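Ubiquitin-conjugating enzyme E2-21 kDa (Pichia angusta, PDB 5NL8) probably carries activated ubiquitin as a thioester and attaches it to other proteins, a step in peroxisome biogenesis. Local coordinates at residues A[44-50]-A[63-69]; A[101-107]-A[182-186]. All blocks are in the same frame, centred on the assembly; numbering follows the deposited sequence.

Interaction 1 of 2, residues A[44-50]-A[63-69]; sequences FRWSAVI and WKLEIDI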
loop_
_atom_site.group_PDB
_atom_site.type_symbol
_atom_site.label_atom_id
_atom_site.label_comp_id
_atom_site.label_asym_id
_atom_site.label_seq_id
_atom_site.Cartn_x
_atom_site.Cartn_y
_atom_site.Cartn_z
ATOM N N PHE A 44 2.427 -7.198 15.836
ATOM C CA PHE A 44 1.037 -6.827 15.595
ATOM C C PHE A 44 0.887 -5.477 14.901
ATOM O O PHE A 44 -0.229 -5.028 14.641
ATOM C CB PHE A 44 0.260 -6.825 16.911
ATOM C CG PHE A 44 -0.006 -8.200 17.446
ATOM C CD1 PHE A 44 0.911 -8.827 18.269
ATOM C CD2 PHE A 44 -1.167 -8.874 17.108
ATOM C CE1 PHE A 44 0.671 -10.097 18.756
ATOM C CE2 PHE A 44 -1.415 -10.144 17.590
ATOM C CZ PHE A 44 -0.495 -10.756 18.416
ATOM N N ARG A 45 2.010 -4.833 14.605
ATOM C CA ARG A 45 2.003 -3.633 13.778
ATOM C C ARG A 45 3.178 -3.667 12.806
ATOM O O ARG A 45 4.325 -3.876 13.208
ATOM C CB ARG A 45 2.038 -2.371 14.644
ATOM C CG ARG A 45 0.715 -2.084 15.351
ATOM C CD ARG A 45 0.791 -0.863 16.244
ATOM N NE ARG A 45 0.718 0.385 15.491
ATOM C CZ ARG A 45 1.045 1.577 15.983
ATOM N NH1 ARG A 45 1.478 1.687 17.233
ATOM N NH2 ARG A 45 0.945 2.659 15.224
ATOM N N TRP A 46 2.872 -3.460 11.527
ATOM C CA TRP A 46 3.825 -3.636 10.435
ATOM C C TRP A 46 3.962 -2.423 9.525
ATOM O O TRP A 46 3.009 -1.683 9.301
ATOM C CB TRP A 46 3.418 -4.836 9.579
ATOM C CG TRP A 46 3.397 -6.101 10.340
ATOM C CD1 TRP A 46 2.375 -6.583 11.104
ATOM C CD2 TRP A 46 4.457 -7.054 10.439
ATOM N NE1 TRP A 46 2.733 -7.781 11.670
ATOM C CE2 TRP A 46 4.008 -8.095 11.274
ATOM C CE3 TRP A 46 5.744 -7.128 9.896
ATOM C CZ2 TRP A 46 4.798 -9.197 11.583
ATOM C CZ3 TRP A 46 6.528 -8.223 10.207
ATOM C CH2 TRP A 46 6.053 -9.243 11.042
ATOM N N SER A 47 5.162 -2.256 8.986
ATOM C CA SER A 47 5.444 -1.287 7.941
ATOM C C SER A 47 5.804 -2.023 6.653
ATOM O O SER A 47 6.613 -2.956 6.672
ATOM C CB SER A 47 6.584 -0.360 8.361
ATOM O OG SER A 47 6.986 0.468 7.287
ATOM N N ALA A 48 5.202 -1.615 5.538
ATOM C CA ALA A 48 5.510 -2.243 4.255
ATOM C C ALA A 48 5.794 -1.210 3.174
ATOM O O ALA A 48 5.450 -0.038 3.314
ATOM C CB ALA A 48 4.369 -3.156 3.818
ATOM N N VAL A 49 6.439 -1.655 2.101
ATOM C CA VAL A 49 6.674 -0.811 0.935
ATOM C C VAL A 49 6.269 -1.567 -0.323
ATOM O O VAL A 49 6.742 -2.688 -0.549
ATOM C CB VAL A 49 8.153 -0.376 0.820
ATOM C CG1 VAL A 49 8.383 0.389 -0.478
ATOM C CG2 VAL A 49 8.565 0.468 2.020
ATOM N N ILE A 50 5.392 -0.960 -1.127
ATOM C CA ILE A 50 4.924 -1.585 -2.368
ATOM C C ILE A 50 5.127 -0.705 -3.600
ATOM O O ILE A 50 5.156 0.524 -3.506
ATOM C CB ILE A 50 3.421 -1.965 -2.300
ATOM C CG1 ILE A 50 2.548 -0.718 -2.124
ATOM C CG2 ILE A 50 3.169 -2.975 -1.197
ATOM C CD1 ILE A 50 1.054 -0.987 -2.232
ATOM N N TRP A 63 5.035 3.259 -2.567
ATOM C CA TRP A 63 4.213 3.746 -1.462
ATOM C C TRP A 63 4.465 2.957 -0.182
ATOM O O TRP A 63 4.796 1.768 -0.217
ATOM C CB TRP A 63 2.728 3.679 -1.814
ATOM C CG TRP A 63 2.272 4.802 -2.675
ATOM C CD1 TRP A 63 1.783 6.005 -2.260
ATOM C CD2 TRP A 63 2.261 4.829 -4.105
ATOM N NE1 TRP A 63 1.460 6.783 -3.349
ATOM C CE2 TRP A 63 1.745 6.087 -4.494
ATOM C CE3 TRP A 63 2.630 3.918 -5.099
ATOM C CZ2 TRP A 63 1.596 6.452 -5.831
ATOM C CZ3 TRP A 63 2.481 4.283 -6.429
ATOM C CH2 TRP A 63 1.968 5.540 -6.781
ATOM N N LYS A 64 4.295 3.635 0.949
ATOM C CA LYS A 64 4.469 3.021 2.257
ATOM C C LYS A 64 3.112 2.671 2.853
ATOM O O LYS A 64 2.123 3.378 2.641
ATOM C CB LYS A 64 5.238 3.956 3.194
ATOM C CG LYS A 64 6.269 3.273 4.079
ATOM C CD LYS A 64 7.556 4.092 4.134
ATOM C CE LYS A 64 8.634 3.421 4.979
ATOM N NZ LYS A 64 8.243 3.320 6.414
ATOM N N LEU A 65 3.075 1.579 3.604
ATOM C CA LEU A 65 1.844 1.096 4.204
ATOM C C LEU A 65 2.053 0.812 5.681
ATOM O O LEU A 65 3.146 0.420 6.101
ATOM C CB LEU A 65 1.362 -0.181 3.513
ATOM C CG LEU A 65 1.030 -0.177 2.024
ATOM C CD1 LEU A 65 0.767 -1.600 1.576
ATOM C CD2 LEU A 65 -0.176 0.695 1.741
ATOM N N GLU A 66 0.990 1.003 6.454
ATOM C CA GLU A 66 0.966 0.595 7.849
ATOM C C GLU A 66 -0.147 -0.430 8.058
ATOM O O GLU A 66 -1.273 -0.264 7.567
ATOM C CB GLU A 66 0.777 1.801 8.766
ATOM C CG GLU A 66 0.669 1.441 10.236
ATOM C CD GLU A 66 0.586 2.660 11.128
ATOM O OE1 GLU A 66 1.230 3.681 10.805
ATOM O OE2 GLU A 66 -0.127 2.601 12.151
ATOM N N ILE A 67 0.188 -1.496 8.781
ATOM C CA ILE A 67 -0.699 -2.635 8.957
ATOM C C ILE A 67 -0.909 -2.958 10.431
ATOM O O ILE A 67 0.041 -3.212 11.162
ATOM C CB ILE A 67 -0.147 -3.884 8.255
ATOM C CG1 ILE A 67 0.116 -3.596 6.777
ATOM C CG2 ILE A 67 -1.107 -5.052 8.404
ATOM C CD1 ILE A 67 1.336 -4.309 6.234
ATOM N N ASP A 68 -2.165 -2.945 10.859
ATOM C CA ASP A 68 -2.521 -3.294 12.225
ATOM C C ASP A 68 -3.180 -4.668 12.255
ATOM O O ASP A 68 -4.128 -4.931 11.510
ATOM C CB ASP A 68 -3.446 -2.236 12.827
ATOM C CG ASP A 68 -2.787 -0.867 12.916
ATOM O OD1 ASP A 68 -1.897 -0.576 12.091
ATOM O OD2 ASP A 68 -3.157 -0.084 13.815
ATOM N N ILE A 69 -2.659 -5.539 13.115
ATOM C CA ILE A 69 -3.114 -6.921 13.213
ATOM C C ILE A 69 -4.088 -7.105 14.371
ATOM O O ILE A 69 -3.790 -6.715 15.497
ATOM C CB ILE A 69 -1.923 -7.885 13.403
ATOM C CG1 ILE A 69 -0.929 -7.745 12.249
ATOM C CG2 ILE A 69 -2.404 -9.317 13.539
ATOM C CD1 ILE A 69 -1.514 -8.058 10.888
HETATM O O HOH W 1 4.638 2.404 8.013
#
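Trp46 faces Ile67 and Ala48 faces Leu65 in the antiparallel hairpin that forms the middle of the four-stranded sheet of this E2 (UBC) fold. Trp46, Ala48 and Ile50 each pair with their opposite numbers Ile67, Leu65 and Trp63 through two N-H...O bonds, all of 2.9 Å between N and O, and Ile69 N reaches Phe44 O beyond the last pair. In the non-hydrogen-bonded pairs between them, CA-H groups lean on carbonyls, as Arg45 CA does on Ile67 O.

Apolar contacts fill the face that helix 135-147 covers. The small side chain of Ala48 fits between the strand and this helix, its CB 4.0 Å from Ile67 CD1 and in touch with Leu139. Ile50 and Leu65 cross at about a right angle and touch through methyl groups, Ile50 CD1 to Leu65 CD1 at 3.9 Å. At the other end CG1 of Ile69 meets the indole edge of Trp46, 3.7 Å from CD1, while its CG2 branch takes the Phe44 ring at CD2.

The opposite face is mostly polar; Val49 is the apolar exception, its CG2 lying against Lys64 CG. The lengths of Lys64, Arg45 and Glu66 let them meet partners diagonally across the hairpin. Lys64, bent at chi2 and chi4, hydrogen-bonds through NZ to Ser47 OG at 3.2 Å, and a water joins that hydroxyl to Leu65 O. Glu66 is extended, with CG anti to the backbone N (chi1 177°), and forms a salt bridge in which its OE2 accepts a hydrogen bond from Arg45 NH2 at 3.3 Å; the oxygen lies in the guanidinium plane, yet the nitrogen stands 49° out of the carboxylate plane.

Interaction 2 of 2, residues A[101-107]-A[182-186]; sequences ARKVCYK and YSAYE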
loop_
_atom_site.group_PDB
_atom_site.type_symbol
_atom_site.label_atom_id
_atom_site.label_comp_id
_atom_site.label_asym_id
_atom_site.label_seq_id
_atom_site.Cartn_x
_atom_site.Cartn_y
_atom_site.Cartn_z
ATOM N N ALA A 101 18.607 8.607 -3.568
ATOM C CA ALA A 101 18.021 7.889 -2.442
ATOM C C ALA A 101 16.794 7.083 -2.864
ATOM O O ALA A 101 16.399 7.093 -4.032
ATOM C CB ALA A 101 17.658 8.864 -1.327
ATOM N N ARG A 102 16.208 6.376 -1.903
ATOM C CA ARG A 102 14.959 5.651 -2.114
ATOM C C ARG A 102 13.785 6.605 -1.923
ATOM O O ARG A 102 13.502 7.017 -0.799
ATOM C CB ARG A 102 14.852 4.472 -1.143
ATOM C CG ARG A 102 13.650 3.566 -1.357
ATOM C CD ARG A 102 13.837 2.232 -0.649
ATOM N NE ARG A 102 12.992 2.121 0.536
ATOM C CZ ARG A 102 13.255 1.327 1.569
ATOM N NH1 ARG A 102 12.430 1.291 2.609
ATOM N NH2 ARG A 102 14.347 0.574 1.565
ATOM N N LYS A 103 13.107 6.977 -3.004
ATOM C CA LYS A 103 12.025 7.943 -2.862
ATOM C C LYS A 103 10.652 7.279 -2.878
ATOM O O LYS A 103 10.383 6.363 -3.651
ATOM C CB LYS A 103 12.111 9.037 -3.938
ATOM C CG LYS A 103 11.864 8.583 -5.367
ATOM C CD LYS A 103 11.688 9.783 -6.309
ATOM C CE LYS A 103 12.374 11.044 -5.781
ATOM N NZ LYS A 103 12.016 12.258 -6.573
ATOM N N VAL A 104 9.802 7.761 -1.981
ATOM C CA VAL A 104 8.447 7.280 -1.814
ATOM C C VAL A 104 7.478 8.450 -1.979
ATOM O O VAL A 104 7.773 9.575 -1.563
ATOM C CB VAL A 104 8.259 6.622 -0.432
ATOM C CG1 VAL A 104 6.858 6.070 -0.277
ATOM C CG2 VAL A 104 9.286 5.521 -0.232
ATOM N N CYS A 105 6.337 8.189 -2.608
ATOM C CA CYS A 105 5.275 9.182 -2.718
ATOM C C CYS A 105 4.390 9.161 -1.476
ATOM O O CYS A 105 3.952 8.099 -1.039
ATOM C CB CYS A 105 4.433 8.934 -3.967
ATOM S SG CYS A 105 3.077 10.110 -4.168
ATOM N N TYR A 106 4.117 10.332 -0.911
ATOM C CA TYR A 106 3.388 10.396 0.353
ATOM C C TYR A 106 1.984 10.985 0.229
ATOM O O TYR A 106 1.455 11.546 1.188
ATOM C CB TYR A 106 4.191 11.193 1.382
ATOM C CG TYR A 106 5.417 10.462 1.865
ATOM C CD1 TYR A 106 5.304 9.383 2.729
ATOM C CD2 TYR A 106 6.687 10.842 1.452
ATOM C CE1 TYR A 106 6.416 8.706 3.174
ATOM C CE2 TYR A 106 7.809 10.168 1.893
ATOM C CZ TYR A 106 7.667 9.102 2.755
ATOM O OH TYR A 106 8.773 8.422 3.204
ATOM N N LYS A 107 1.393 10.858 -0.955
ATOM C CA LYS A 107 -0.023 11.140 -1.161
ATOM C C LYS A 107 -0.606 10.011 -2.008
ATOM O O LYS A 107 0.017 9.588 -2.978
ATOM C CB LYS A 107 -0.231 12.494 -1.847
ATOM C CG LYS A 107 0.178 13.715 -1.026
ATOM C CD LYS A 107 -0.839 14.042 0.062
ATOM C CE LYS A 107 -0.530 15.387 0.710
ATOM N NZ LYS A 107 -1.451 15.703 1.842
ATOM N N TYR A 182 4.822 15.181 -4.850
ATOM C CA TYR A 182 4.768 14.878 -3.424
ATOM C C TYR A 182 5.579 13.648 -3.002
ATOM O O TYR A 182 5.139 12.872 -2.151
ATOM C CB TYR A 182 3.307 14.710 -2.998
ATOM C CG TYR A 182 2.518 16.000 -3.045
ATOM C CD1 TYR A 182 2.508 16.869 -1.960
ATOM C CD2 TYR A 182 1.784 16.350 -4.169
ATOM C CE1 TYR A 182 1.791 18.050 -1.994
ATOM C CE2 TYR A 182 1.061 17.529 -4.213
ATOM C CZ TYR A 182 1.068 18.376 -3.122
ATOM O OH TYR A 182 0.352 19.552 -3.159
ATOM N N SER A 183 6.770 13.489 -3.578
ATOM C CA SER A 183 7.649 12.363 -3.254
ATOM C C SER A 183 8.932 12.820 -2.561
ATOM O O SER A 183 9.456 13.893 -2.859
ATOM C CB SER A 183 8.007 11.575 -4.520
ATOM O OG SER A 183 6.873 10.931 -5.072
ATOM N N ALA A 184 9.443 11.993 -1.651
ATOM C CA ALA A 184 10.650 12.337 -0.898
ATOM C C ALA A 184 11.395 11.084 -0.451
ATOM O O ALA A 184 10.891 9.984 -0.603
ATOM C CB ALA A 184 10.294 13.199 0.304
ATOM N N TYR A 185 12.582 11.254 0.123
ATOM C CA TYR A 185 13.415 10.122 0.532
ATOM C C TYR A 185 12.756 9.264 1.618
ATOM O O TYR A 185 11.669 9.585 2.100
ATOM C CB TYR A 185 14.776 10.619 1.029
ATOM C CG TYR A 185 14.763 11.148 2.451
ATOM C CD1 TYR A 185 15.530 10.549 3.443
ATOM C CD2 TYR A 185 13.982 12.244 2.802
ATOM C CE1 TYR A 185 15.524 11.026 4.741
ATOM C CE2 TYR A 185 13.969 12.727 4.099
ATOM C CZ TYR A 185 14.741 12.115 5.064
ATOM O OH TYR A 185 14.730 12.592 6.356
ATOM N N GLU A 186 13.429 8.173 1.987
ATOM C CA GLU A 186 13.003 7.296 3.082
ATOM C C GLU A 186 11.644 6.654 2.821
ATOM O O GLU A 186 11.436 5.475 3.119
ATOM C CB GLU A 186 12.975 8.075 4.400
ATOM C CG GLU A 186 11.760 7.804 5.265
ATOM C CD GLU A 186 11.722 8.690 6.486
ATOM O OE1 GLU A 186 12.798 9.164 6.906
ATOM O OE2 GLU A 186 10.615 8.930 7.012
#
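Tyr182, the first residue to leave helical geometry after helix 168-181, packs its CB against Lys107 CG at 3.8 Å, and the same lysine carbon lies against the near end of the ring. The charged end goes elsewhere, Lys107 NZ bonding to Phe85 O. Tyr182 O accepts a nearly straight bond from Tyr106 N, 3.0 Å long with 175° at the hydrogen.

The next two residues make a minimal antiparallel sheet with 104-105. Ser183 stands opposite Cys105 in a non-hydrogen-bonded pair whose CA atoms approach closely, to 4.0 Å, with the two compact side chains side by side. With OG anti to its carbonyl carbon (chi1 -66°), the hydroxyl of Ser183 lies 3.3 Å from Cys105 CB, while its hydrogen bond goes back to Ile179 O in the preceding helix. Ala184 forms the hydrogen-bonded pair with Val104: Val104 N to Ala184 O measures 2.8 Å, and Ala184 N returns the bond to Val104 O. Its single methyl fits beside the Tyr106 ring, CB 4.2 Å from CE2.

The Tyr185 side chain sets off away from 101-107 and is poorly ordered, although its CB touches Ala101 CB. Its carbonyl receives a weak hydrogen bond from Tyr106 OH, at 3.3 Å between the oxygens, and lies at the edge of that ring, in its plane. Glu186, exposed and the last residue modelled, sets CG 3.7 Å from Tyr106 OH.

The two strands thus tie the end of helix 168-181 to the loop after helix 87-94. That shorter helix supplies Ile90 to both Tyr106, whose ring also stacks on Phe85, and Tyr182, and Leu93 and Gln94 to Ala184, while Cys105 bonds through its backbone to Leu62, at the start of strand 62-68.

How the interactions relate
Interaction 1 builds the middle of the central sheet, and interaction 2 closes a two-stranded patch beside the start of strand 62-68, one of the two inner strands of that sheet; their centres lie 16 Å apart. They meet where this strand begins. Trp63 uses the end of its side chain for this second contact: NE1 probably donates to Lys107 O at 3.2 Å, while its CD1 edge packs 3.3 Å from Cys105 O. Val104 CG1 adds a methyl 3.7 Å from Trp63 CA. The last modelled residues, 182-186, are thereby joined to the hairpin through 101-107. Neither contact lies at Cys121, the predicted thioester-forming cysteine, which follows the 101-107 segment in the chain.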